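PDB 3VPC: glutamate--LysW ligase ArgX from Sulfolobus tokodaii, which probably catalyses the ATP- and magnesium-dependent joining of glutamate to the C-terminal glutamate of the carrier protein LysW in arginine biosynthesis. Local coordinates for residues P100-I105 and I165-I170; K127-S132 and N158-A163; K173-R178 and I238-N243. One frame throughout, in Å; residues are numbered along the deposited sequence.

Overall arrangement
All three contacts lie in the ATP-grasp part of the chain and meet the same ADP. Interaction 2 (127-132 with 158-163) is nested inside the loop closed by interaction 1 (100-105 with 165-170), and interaction 3 (173-178 with 238-243) follows in series. Interaction 1 pairs strands 104-107 and 164-168 of the four-stranded antiparallel sheet; interaction 2, its centre about 16 Å away, packs the loops that follow strand 124-127 and precede strand 164-168. Interaction 3 joins two strands of the five-stranded sheet, its centre about 13 Å from that of interaction 1. The chain passes between the sheets from strand 164-168 to strand 175-182, and the nucleotide lies between them, as in other ATP-grasp enzymes.

Interaction 1: P100-I105 and I165-I170; sequences PIPDSI and IVQEYI. With ADP (adenosine-5'-diphosphate), chain E.
P102 and E168 meet where the chain enters strand 104-107, P102 CA lying 3.5 Å from E168 OE2. The proline CB is 3.9 Å from I170 CD1, and its ring runs beside the side chain of Q167, both pointing the same way. The CG of E168 stands between the backbone N and the carbonyl carbon (chi1 68°) with the chain extended beyond, which brings E168 OE2 2.8 Å from D103 N in a nearly straight bond, on the anti side but tilted 24° from the carboxylate plane. E168 N in turn donates to D103 O at 3.1 Å. The carboxylates of D103 and E168 stack, planes 11° apart, a closeness probably made tolerable by K244, whose NZ bridges both. This is the adenine-binding connection between the two sheets of the ATP-grasp fold: E168 O accepts from ADP N6, and I170 N donates to ADP N1 at 2.9 Å. The amide of Q167 is fixed at both ends, OE1 to ADP N6 and NE2 to S104 OG at 3.0 Å, while S104 OG donates to P102 O. Farther along, I105 N donates to V166 O and V166 N to I105 O, both at 2.8 Å, and I105 also pairs with a strand of the second subunit.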
loop_
_atom_site.group_PDB
_atom_site.type_symbol
_atom_site.label_atom_id
_atom_site.label_comp_id
_atom_site.label_asym_id
_atom_site.label_seq_id
_atom_site.Cartn_x
_atom_site.Cartn_y
_atom_site.Cartn_z
ATOM N N PRO A 100 28.362 14.626 15.090
ATOM C CA PRO A 100 27.190 14.484 15.955
ATOM C C PRO A 100 25.885 14.342 15.178
ATOM O O PRO A 100 25.641 15.044 14.187
ATOM C CB PRO A 100 27.220 15.788 16.777
ATOM C CG PRO A 100 28.704 16.116 16.837
ATOM C CD PRO A 100 29.138 15.837 15.432
ATOM N N ILE A 101 25.063 13.405 15.641
ATOM C CA ILE A 101 23.736 13.120 15.109
ATOM C C ILE A 101 22.823 12.983 16.344
ATOM O O ILE A 101 23.339 12.890 17.447
ATOM C CB ILE A 101 23.739 11.807 14.263
ATOM C CG1 ILE A 101 24.146 10.598 15.126
ATOM C CG2 ILE A 101 24.624 11.971 13.009
ATOM C CD1 ILE A 101 23.803 9.268 14.486
ATOM N N PRO A 102 21.477 13.030 16.174
ATOM C CA PRO A 102 20.619 12.757 17.330
ATOM C C PRO A 102 20.902 11.321 17.777
ATOM O O PRO A 102 21.090 10.461 16.927
ATOM C CB PRO A 102 19.192 12.834 16.749
ATOM C CG PRO A 102 19.336 13.620 15.484
ATOM C CD PRO A 102 20.687 13.297 14.954
ATOM N N ASP A 103 20.966 11.084 19.080
ATOM C CA ASP A 103 21.116 9.723 19.594
ATOM C C ASP A 103 20.041 8.836 18.978
ATOM O O ASP A 103 18.839 9.115 19.102
ATOM C CB ASP A 103 21.037 9.692 21.126
ATOM C CG ASP A 103 22.205 10.427 21.808
ATOM O OD1 ASP A 103 23.310 10.592 21.213
ATOM O OD2 ASP A 103 22.011 10.820 22.972
ATOM N N SER A 104 20.472 7.778 18.293
ATOM C CA SER A 104 19.531 6.987 17.496
ATOM C C SER A 104 19.657 5.513 17.721
ATOM O O SER A 104 20.752 5.009 17.938
ATOM C CB SER A 104 19.712 7.242 16.001
ATOM O OG SER A 104 19.459 8.586 15.688
ATOM N N ILE A 105 18.519 4.834 17.621
ATOM C CA ILE A 105 18.453 3.384 17.684
ATOM C C ILE A 105 17.587 2.956 16.506
ATOM O O ILE A 105 16.501 3.489 16.296
ATOM C CB ILE A 105 17.835 2.859 19.031
ATOM C CG1 ILE A 105 18.632 3.336 20.255
ATOM C CG2 ILE A 105 17.798 1.331 19.028
ATOM C CD1 ILE A 105 17.850 3.118 21.595
ATOM N N ILE A 165 13.546 4.773 13.107
ATOM C CA ILE A 165 14.692 5.464 13.693
ATOM C C ILE A 165 14.203 6.108 14.999
ATOM O O ILE A 165 13.413 7.041 14.982
ATOM C CB ILE A 165 15.282 6.578 12.766
ATOM C CG1 ILE A 165 15.625 6.015 11.376
ATOM C CG2 ILE A 165 16.519 7.158 13.423
ATOM C CD1 ILE A 165 16.133 7.064 10.369
ATOM N N VAL A 166 14.666 5.566 16.117
ATOM C CA VAL A 166 14.184 5.956 17.435
ATOM C C VAL A 166 15.237 6.855 18.076
ATOM O O VAL A 166 16.346 6.421 18.371
ATOM C CB VAL A 166 13.906 4.689 18.292
ATOM C CG1 VAL A 166 13.415 5.065 19.697
ATOM C CG2 VAL A 166 12.904 3.792 17.585
ATOM N N GLN A 167 14.867 8.115 18.295
ATOM C CA GLN A 167 15.814 9.158 18.666
ATOM C C GLN A 167 15.463 9.902 19.941
ATOM O O GLN A 167 14.280 9.980 20.340
ATOM C CB GLN A 167 15.866 10.212 17.555
ATOM C CG GLN A 167 16.207 9.671 16.204
ATOM C CD GLN A 167 16.534 10.755 15.224
ATOM O OE1 GLN A 167 15.849 11.781 15.165
ATOM N NE2 GLN A 167 17.593 10.542 14.444
ATOM N N GLU A 168 16.495 10.450 20.565
ATOM C CA GLU A 168 16.319 11.463 21.580
ATOM C C GLU A 168 15.448 12.561 20.985
ATOM O O GLU A 168 15.512 12.834 19.783
ATOM C CB GLU A 168 17.663 12.053 22.007
ATOM C CG GLU A 168 18.374 12.908 20.914
ATOM C CD GLU A 168 19.662 13.512 21.417
ATOM O OE1 GLU A 168 19.640 14.148 22.502
ATOM O OE2 GLU A 168 20.689 13.360 20.740
ATOM N N TYR A 169 14.617 13.161 21.832
ATOM C CA TYR A 169 13.825 14.313 21.433
ATOM C C TYR A 169 14.605 15.591 21.763
ATOM O O TYR A 169 14.848 15.905 22.942
ATOM C CB TYR A 169 12.459 14.299 22.150
ATOM C CG TYR A 169 11.584 15.492 21.804
ATOM C CD1 TYR A 169 11.548 15.988 20.502
ATOM C CD2 TYR A 169 10.791 16.123 22.775
ATOM C CE1 TYR A 169 10.753 17.072 20.162
ATOM C CE2 TYR A 169 9.999 17.223 22.446
ATOM C CZ TYR A 169 9.987 17.691 21.135
ATOM O OH TYR A 169 9.193 18.765 20.762
ATOM N N ILE A 170 15.002 16.318 20.731
ATOM C CA ILE A 170 15.855 17.479 20.904
ATOM C C ILE A 170 15.002 18.741 20.970
ATOM O O ILE A 170 14.254 19.038 20.066
ATOM C CB ILE A 170 16.914 17.630 19.789
ATOM C CG1 ILE A 170 17.843 16.411 19.787
ATOM C CG2 ILE A 170 17.731 18.917 20.022
ATOM C CD1 ILE A 170 18.723 16.290 18.562
HETATM P PB ADP E . 11.531 14.728 6.978
HETATM O O1B ADP E . 12.681 14.127 6.176
HETATM O O2B ADP E . 11.406 16.246 6.857
HETATM O O3B ADP E . 10.217 14.059 6.657
HETATM P PA ADP E . 12.881 15.179 9.515
HETATM O O1A ADP E . 13.803 14.288 10.333
HETATM O O2A ADP E . 13.474 16.358 8.726
HETATM O O3A ADP E . 11.875 14.383 8.547
HETATM O "O5'" ADP E . 12.006 15.900 10.638
HETATM C "C5'" ADP E . 10.964 16.816 10.370
HETATM C "C4'" ADP E . 10.962 17.787 11.542
HETATM O "O4'" ADP E . 10.806 17.128 12.799
HETATM C "C3'" ADP E . 12.302 18.489 11.655
HETATM O "O3'" ADP E . 12.204 19.678 10.902
HETATM C "C2'" ADP E . 12.438 18.832 13.103
HETATM O "O2'" ADP E . 11.622 19.989 13.368
HETATM C "C1'" ADP E . 11.702 17.683 13.762
HETATM N N9 ADP E . 12.583 16.610 14.273
HETATM C C8 ADP E . 12.994 15.514 13.588
HETATM N N7 ADP E . 13.751 14.722 14.380
HETATM C C5 ADP E . 13.830 15.313 15.589
HETATM C C6 ADP E . 14.469 14.997 16.890
HETATM N N6 ADP E . 15.195 13.865 17.032
HETATM N N1 ADP E . 14.302 15.866 17.921
HETATM C C2 ADP E . 13.566 16.997 17.767
HETATM N N3 ADP E . 12.949 17.346 16.619
HETATM C C4 ADP E . 13.037 16.549 15.516
#

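Interaction 2: K127-S132 and N158-A163; sequences KPPIGS and NSALKA. With ADP (adenosine-5'-diphosphate), chain E.
I130 and L161 meet with their side chains at about a right angle, I130 CG2 resting 3.9 Å from L161 CD1. The same leucine methyl also approaches P128 CB. I130 brings its other end, CD1, to 4.0 Å from A160 CB. That alanine methyl also touches P129 CG at 3.8 Å, and the proline ring is flanked further by the methyl of A163. P129 CD lies 3.2 Å from A160 O, the carbonyl that accepts the backbone N-H of A163 and so closes the turn under the proline. The contact is largely apolar, with carbonyl oxygens of A160 and A163 against the prolines, P128 CA making a CA-H...O contact to A163 O at 3.5 Å. K127, whose side chain starts away from 158-163, serves the nucleotide instead: its extended chain carries K127 NZ 2.7 Å from ADP O1A and 3.0 Å from ADP N7, linking alpha phosphate and adenine as ATP-grasp lysines do; N249 and Q167 also bind NZ. S132 N makes a weak hydrogen bond to ADP O3B. P128 leans on R153 of helix 143-154 and P129 on I88 of helix 87-97, while Y62 of the second subunit covers P129 and A160, where strand 124-127 ends and strand 164-168 is about to begin.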
loop_
_atom_site.group_PDB
_atom_site.type_symbol
_atom_site.label_atom_id
_atom_site.label_comp_id
_atom_site.label_asym_id
_atom_site.label_seq_id
_atom_site.Cartn_x
_atom_site.Cartn_y
_atom_site.Cartn_z
ATOM N N LYS A 127 10.917 8.133 13.538
ATOM C CA LYS A 127 10.649 8.442 12.135
ATOM C C LYS A 127 11.224 7.377 11.193
ATOM O O LYS A 127 12.187 6.702 11.540
ATOM C CB LYS A 127 11.230 9.816 11.778
ATOM C CG LYS A 127 12.754 9.883 11.831
ATOM C CD LYS A 127 13.189 11.385 11.844
ATOM C CE LYS A 127 14.687 11.530 12.048
ATOM N NZ LYS A 127 15.083 12.951 12.357
ATOM N N PRO A 128 10.631 7.227 9.998
ATOM C CA PRO A 128 11.190 6.273 9.031
ATOM C C PRO A 128 12.471 6.845 8.366
ATOM O O PRO A 128 12.757 8.031 8.517
ATOM C CB PRO A 128 10.063 6.093 8.000
ATOM C CG PRO A 128 8.928 6.958 8.447
ATOM C CD PRO A 128 9.454 7.931 9.468
ATOM N N PRO A 129 13.252 5.998 7.670
ATOM C CA PRO A 129 14.515 6.511 7.105
ATOM C C PRO A 129 14.318 7.306 5.817
ATOM O O PRO A 129 15.247 7.953 5.353
ATOM C CB PRO A 129 15.344 5.234 6.841
ATOM C CG PRO A 129 14.336 4.125 6.801
ATOM C CD PRO A 129 13.106 4.537 7.528
ATOM N N ILE A 130 13.102 7.276 5.272
ATOM C CA ILE A 130 12.808 7.871 3.974
ATOM C C ILE A 130 11.924 9.110 4.151
ATOM O O ILE A 130 10.966 9.095 4.926
ATOM C CB ILE A 130 12.196 6.786 3.006
ATOM C CG1 ILE A 130 13.258 6.251 2.044
ATOM C CG2 ILE A 130 11.011 7.315 2.228
ATOM C CD1 ILE A 130 14.308 5.312 2.664
ATOM N N GLY A 131 12.269 10.192 3.448
ATOM C CA GLY A 131 11.641 11.514 3.645
ATOM C C GLY A 131 10.159 11.596 3.333
ATOM O O GLY A 131 9.580 10.682 2.744
ATOM N N SER A 132 9.545 12.706 3.724
ATOM C CA SER A 132 8.102 12.887 3.569
ATOM C C SER A 132 7.590 14.214 4.138
ATOM O O SER A 132 6.447 14.280 4.590
ATOM C CB SER A 132 7.335 11.714 4.216
ATOM O OG SER A 132 6.870 10.767 3.257
ATOM N N ASN A 158 4.232 -0.676 3.276
ATOM C CA ASN A 158 5.285 -0.777 2.285
ATOM C C ASN A 158 6.621 -0.232 2.750
ATOM O O ASN A 158 6.743 0.299 3.863
ATOM C CB ASN A 158 4.850 -0.125 0.975
ATOM C CG ASN A 158 4.583 -1.146 -0.112
ATOM O OD1 ASN A 158 3.452 -1.613 -0.280
ATOM N ND2 ASN A 158 5.635 -1.523 -0.842
ATOM N N SER A 159 7.626 -0.433 1.905
ATOM C CA SER A 159 8.881 0.322 1.954
ATOM C C SER A 159 9.758 0.098 3.191
ATOM O O SER A 159 9.564 -0.827 3.987
ATOM C CB SER A 159 8.606 1.829 1.760
ATOM O OG SER A 159 7.719 2.069 0.669
ATOM N N ALA A 160 10.755 0.966 3.303
ATOM C CA ALA A 160 11.566 1.092 4.492
ATOM C C ALA A 160 10.724 1.834 5.531
ATOM O O ALA A 160 11.193 2.127 6.633
ATOM C CB ALA A 160 12.825 1.866 4.158
ATOM N N LEU A 161 9.468 2.115 5.169
ATOM C CA LEU A 161 8.525 2.774 6.059
ATOM C C LEU A 161 8.215 1.917 7.284
ATOM O O LEU A 161 7.568 2.374 8.222
ATOM C CB LEU A 161 7.252 3.174 5.300
ATOM C CG LEU A 161 7.124 4.584 4.696
ATOM C CD1 LEU A 161 8.434 5.214 4.231
ATOM C CD2 LEU A 161 6.128 4.576 3.545
ATOM N N LYS A 162 8.719 0.687 7.266
ATOM C CA LYS A 162 8.628 -0.275 8.369
ATOM C C LYS A 162 9.826 -0.197 9.336
ATOM O O LYS A 162 9.779 -0.727 10.460
ATOM C CB LYS A 162 8.598 -1.683 7.771
ATOM C CG LYS A 162 8.019 -2.774 8.655
ATOM C CD LYS A 162 9.088 -3.624 9.323
ATOM C CE LYS A 162 8.433 -4.853 9.931
ATOM N NZ LYS A 162 9.419 -5.831 10.425
ATOM N N ALA A 163 10.925 0.389 8.871
ATOM C CA ALA A 163 12.088 0.597 9.715
ATOM C C ALA A 163 11.896 1.883 10.549
ATOM O O ALA A 163 11.450 2.912 10.031
ATOM C CB ALA A 163 13.376 0.676 8.844
HETATM P PB ADP E . 11.531 14.728 6.978
HETATM O O1B ADP E . 12.681 14.127 6.176
HETATM O O2B ADP E . 11.406 16.246 6.857
HETATM O O3B ADP E . 10.217 14.059 6.657
HETATM P PA ADP E . 12.881 15.179 9.515
HETATM O O1A ADP E . 13.803 14.288 10.333
HETATM O O2A ADP E . 13.474 16.358 8.726
HETATM O O3A ADP E . 11.875 14.383 8.547
HETATM O "O5'" ADP E . 12.006 15.900 10.638
HETATM C "C5'" ADP E . 10.964 16.816 10.370
HETATM C "C4'" ADP E . 10.962 17.787 11.542
HETATM O "O4'" ADP E . 10.806 17.128 12.799
HETATM C "C3'" ADP E . 12.302 18.489 11.655
HETATM O "O3'" ADP E . 12.204 19.678 10.902
HETATM C "C2'" ADP E . 12.438 18.832 13.103
HETATM O "O2'" ADP E . 11.622 19.989 13.368
HETATM C "C1'" ADP E . 11.702 17.683 13.762
HETATM N N9 ADP E . 12.583 16.610 14.273
HETATM C C8 ADP E . 12.994 15.514 13.588
HETATM N N7 ADP E . 13.751 14.722 14.380
HETATM C C5 ADP E . 13.830 15.313 15.589
HETATM C C6 ADP E . 14.469 14.997 16.890
HETATM N N6 ADP E . 15.195 13.865 17.032
HETATM N N1 ADP E . 14.302 15.866 17.921
HETATM C C2 ADP E . 13.566 16.997 17.767
HETATM N N3 ADP E . 12.949 17.346 16.619
HETATM C C4 ADP E . 13.037 16.549 15.516
#

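Interaction 3: K173-R178 and I238-N243; sequences KGRDIR and ILEHPN. With ADP (adenosine-5'-diphosphate), chain E.
R175 and E240 face each other across two strands that have begun to part, and a water molecule fills the place of a direct backbone bond. This water donates to R175 O and to E240 OE1, and accepts from E240 N at 2.9 Å. The strands, 175-182 and 233-241, are antiparallel neighbours in the five-stranded sheet of the ATP-grasp fold, but their segments here run at 131°. One regular pair is kept: I177 and I238 exchange two backbone hydrogen bonds, and I177 CB lies 4.0 Å from I238 CB on the same face of the sheet.

E240 has the largest surface covered in the contact. R175 grips its carboxylate side-on, R175 NE to E240 OE1 at 2.9 Å and R175 NH2 to E240 OE2 at 2.8 Å, with the guanidinium and carboxylate planes only 9° apart. Both oxygens are met on their syn side. With CG between the backbone N and the carbonyl carbon (chi1 65°) and the chain extended to NE, the guanidinium comes edge-on to the acid, slightly stepped from its plane. K173 adds its CB near E240 OE1, and I177 CD1 packs at 3.7 Å from E240 CD, the I177 and E240 side chains crossing at about a right angle. Replacing R175 by a leucine would probably leave the E240 carboxylate without its charged mate and freer to turn, with the water on OE1 its remaining polar partner in this contact. A second water, accepting weakly from K173 N, donates to E240 O.

The opposite side of the contact turns to the nucleotide. In one of its two conformers, D176 OD2 accepts from ADP O3' and pairs with R192, so this link is less certain; R178 meets D237, a ligand of magnesium. L239 CD1 lies over a face of the adenine, 4.0 Å from ADP C5.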
loop_
_atom_site.group_PDB
_atom_site.type_symbol
_atom_site.label_atom_id
_atom_site.label_comp_id
_atom_site.label_asym_id
_atom_site.label_seq_id
_atom_site.Cartn_x
_atom_site.Cartn_y
_atom_site.Cartn_z
ATOM N N LYS A 173 16.219 25.278 21.123
ATOM C CA LYS A 173 15.955 26.636 20.657
ATOM C C LYS A 173 14.730 26.814 19.762
ATOM O O LYS A 173 14.483 27.916 19.261
ATOM C CB LYS A 173 17.215 27.256 20.031
ATOM C CG LYS A 173 17.825 28.390 20.873
ATOM C CD LYS A 173 19.013 27.937 21.724
ATOM C CE LYS A 173 19.462 29.043 22.692
ATOM N NZ LYS A 173 18.679 29.036 23.971
ATOM N N GLY A 174 13.968 25.738 19.569
ATOM C CA GLY A 174 12.680 25.800 18.880
ATOM C C GLY A 174 12.732 26.063 17.390
ATOM O O GLY A 174 11.824 26.687 16.838
ATOM N N ARG A 175 13.769 25.554 16.725
ATOM C CA ARG A 175 13.951 25.788 15.291
ATOM C C ARG A 175 14.840 24.749 14.591
ATOM O O ARG A 175 15.607 24.042 15.252
ATOM C CB ARG A 175 14.572 27.173 15.087
ATOM C CG ARG A 175 15.974 27.292 15.652
ATOM C CD ARG A 175 16.348 28.723 15.984
ATOM N NE ARG A 175 17.791 28.875 16.121
ATOM C CZ ARG A 175 18.413 30.035 16.339
ATOM N NH1 ARG A 175 17.718 31.163 16.467
ATOM N NH2 ARG A 175 19.734 30.066 16.440
ATOM N N ASP A 176 14.704 24.696 13.260
ATOM C CA ASP A 176 15.585 23.917 12.383
ATOM C C ASP A 176 16.566 24.867 11.713
ATOM O O ASP A 176 16.223 26.019 11.403
ATOM C CB ASP A 176 14.778 23.205 11.285
ATOM C CG ASP A 176 15.430 21.900 10.810
ATOM O OD1 ASP A 176 16.677 21.791 10.763
ATOM O OD2 ASP A 176 14.677 20.961 10.475
ATOM N N ILE A 177 17.781 24.391 11.479
ATOM C CA ILE A 177 18.724 25.160 10.685
ATOM C C ILE A 177 18.938 24.409 9.373
ATOM O O ILE A 177 19.165 23.192 9.373
ATOM C CB ILE A 177 20.057 25.426 11.421
ATOM C CG1 ILE A 177 19.833 26.318 12.660
ATOM C CG2 ILE A 177 21.069 26.077 10.460
ATOM C CD1 ILE A 177 21.070 26.478 13.571
ATOM N N ARG A 178 18.811 25.116 8.253
ATOM C CA ARG A 178 19.077 24.517 6.963
ATOM C C ARG A 178 20.232 25.236 6.276
ATOM O O ARG A 178 20.256 26.476 6.197
ATOM C CB ARG A 178 17.822 24.516 6.085
ATOM C CG ARG A 178 18.086 24.064 4.639
ATOM C CD ARG A 178 16.826 23.641 3.930
ATOM N NE ARG A 178 16.215 22.517 4.610
ATOM C CZ ARG A 178 15.001 22.040 4.359
ATOM N NH1 ARG A 178 14.233 22.597 3.421
ATOM N NH2 ARG A 178 14.550 20.998 5.057
ATOM N N ILE A 238 20.210 20.823 10.316
ATOM C CA ILE A 238 20.914 20.812 11.596
ATOM C C ILE A 238 19.966 21.113 12.764
ATOM O O ILE A 238 19.104 21.971 12.659
ATOM C CB ILE A 238 22.016 21.929 11.612
ATOM C CG1 ILE A 238 23.116 21.647 10.573
ATOM C CG2 ILE A 238 22.597 22.120 13.021
ATOM C CD1 ILE A 238 24.041 20.536 10.953
ATOM N N LEU A 239 20.143 20.425 13.884
ATOM C CA LEU A 239 19.427 20.798 15.092
ATOM C C LEU A 239 20.415 21.269 16.137
ATOM O O LEU A 239 21.475 20.674 16.320
ATOM C CB LEU A 239 18.552 19.649 15.625
ATOM C CG LEU A 239 17.467 19.195 14.634
ATOM C CD1 LEU A 239 16.877 17.869 15.057
ATOM C CD2 LEU A 239 16.365 20.237 14.476
ATOM N N GLU A 240 20.063 22.356 16.819
ATOM C CA GLU A 240 20.832 22.772 17.982
ATOM C C GLU A 240 20.545 21.833 19.153
ATOM O O GLU A 240 19.400 21.432 19.381
ATOM C CB GLU A 240 20.524 24.225 18.343
ATOM C CG GLU A 240 20.986 25.193 17.272
ATOM C CD GLU A 240 20.158 26.470 17.207
ATOM O OE1 GLU A 240 18.910 26.385 17.096
ATOM O OE2 GLU A 240 20.768 27.567 17.245
ATOM N N HIS A 241 21.599 21.483 19.873
ATOM C CA HIS A 241 21.541 20.517 20.952
ATOM C C HIS A 241 22.252 21.100 22.169
ATOM O O HIS A 241 23.356 21.606 22.034
ATOM C CB HIS A 241 22.273 19.246 20.523
ATOM C CG HIS A 241 22.118 18.111 21.479
ATOM N ND1 HIS A 241 21.191 17.108 21.291
ATOM C CD2 HIS A 241 22.770 17.811 22.624
ATOM C CE1 HIS A 241 21.280 16.234 22.278
ATOM N NE2 HIS A 241 22.228 16.640 23.105
ATOM N N PRO A 242 21.627 21.010 23.364
ATOM C CA PRO A 242 22.208 21.557 24.605
ATOM C C PRO A 242 23.638 21.088 24.930
ATOM O O PRO A 242 24.442 21.888 25.397
ATOM C CB PRO A 242 21.217 21.111 25.699
ATOM C CG PRO A 242 20.248 20.161 25.027
ATOM C CD PRO A 242 20.257 20.509 23.573
ATOM N N ASN A 243 23.947 19.814 24.689
ATOM C CA ASN A 243 25.262 19.245 25.007
ATOM C C ASN A 243 26.162 19.052 23.797
ATOM O O ASN A 243 27.378 19.204 23.899
ATOM C CB ASN A 243 25.105 17.900 25.729
ATOM C CG ASN A 243 24.339 18.029 27.030
ATOM O OD1 ASN A 243 24.895 18.428 28.056
ATOM N ND2 ASN A 243 23.048 17.719 26.991
HETATM P PB ADP E . 11.531 14.728 6.978
HETATM O O1B ADP E . 12.681 14.127 6.176
HETATM O O2B ADP E . 11.406 16.246 6.857
HETATM O O3B ADP E . 10.217 14.059 6.657
HETATM P PA ADP E . 12.881 15.179 9.515
HETATM O O1A ADP E . 13.803 14.288 10.333
HETATM O O2A ADP E . 13.474 16.358 8.726
HETATM O O3A ADP E . 11.875 14.383 8.547
HETATM O "O5'" ADP E . 12.006 15.900 10.638
HETATM C "C5'" ADP E . 10.964 16.816 10.370
HETATM C "C4'" ADP E . 10.962 17.787 11.542
HETATM O "O4'" ADP E . 10.806 17.128 12.799
HETATM C "C3'" ADP E . 12.302 18.489 11.655
HETATM O "O3'" ADP E . 12.204 19.678 10.902
HETATM C "C2'" ADP E . 12.438 18.832 13.103
HETATM O "O2'" ADP E . 11.622 19.989 13.368
HETATM C "C1'" ADP E . 11.702 17.683 13.762
HETATM N N9 ADP E . 12.583 16.610 14.273
HETATM C C8 ADP E . 12.994 15.514 13.588
HETATM N N7 ADP E . 13.751 14.722 14.380
HETATM C C5 ADP E . 13.830 15.313 15.589
HETATM C C6 ADP E . 14.469 14.997 16.890
HETATM N N6 ADP E . 15.195 13.865 17.032
HETATM N N1 ADP E . 14.302 15.866 17.921
HETATM C C2 ADP E . 13.566 16.997 17.767
HETATM N N3 ADP E . 12.949 17.346 16.619
HETATM C C4 ADP E . 13.037 16.549 15.516
HETATM O O HOH W 1 17.037 22.715 19.050
HETATM O O HOH W 2 18.180 24.288 15.722
#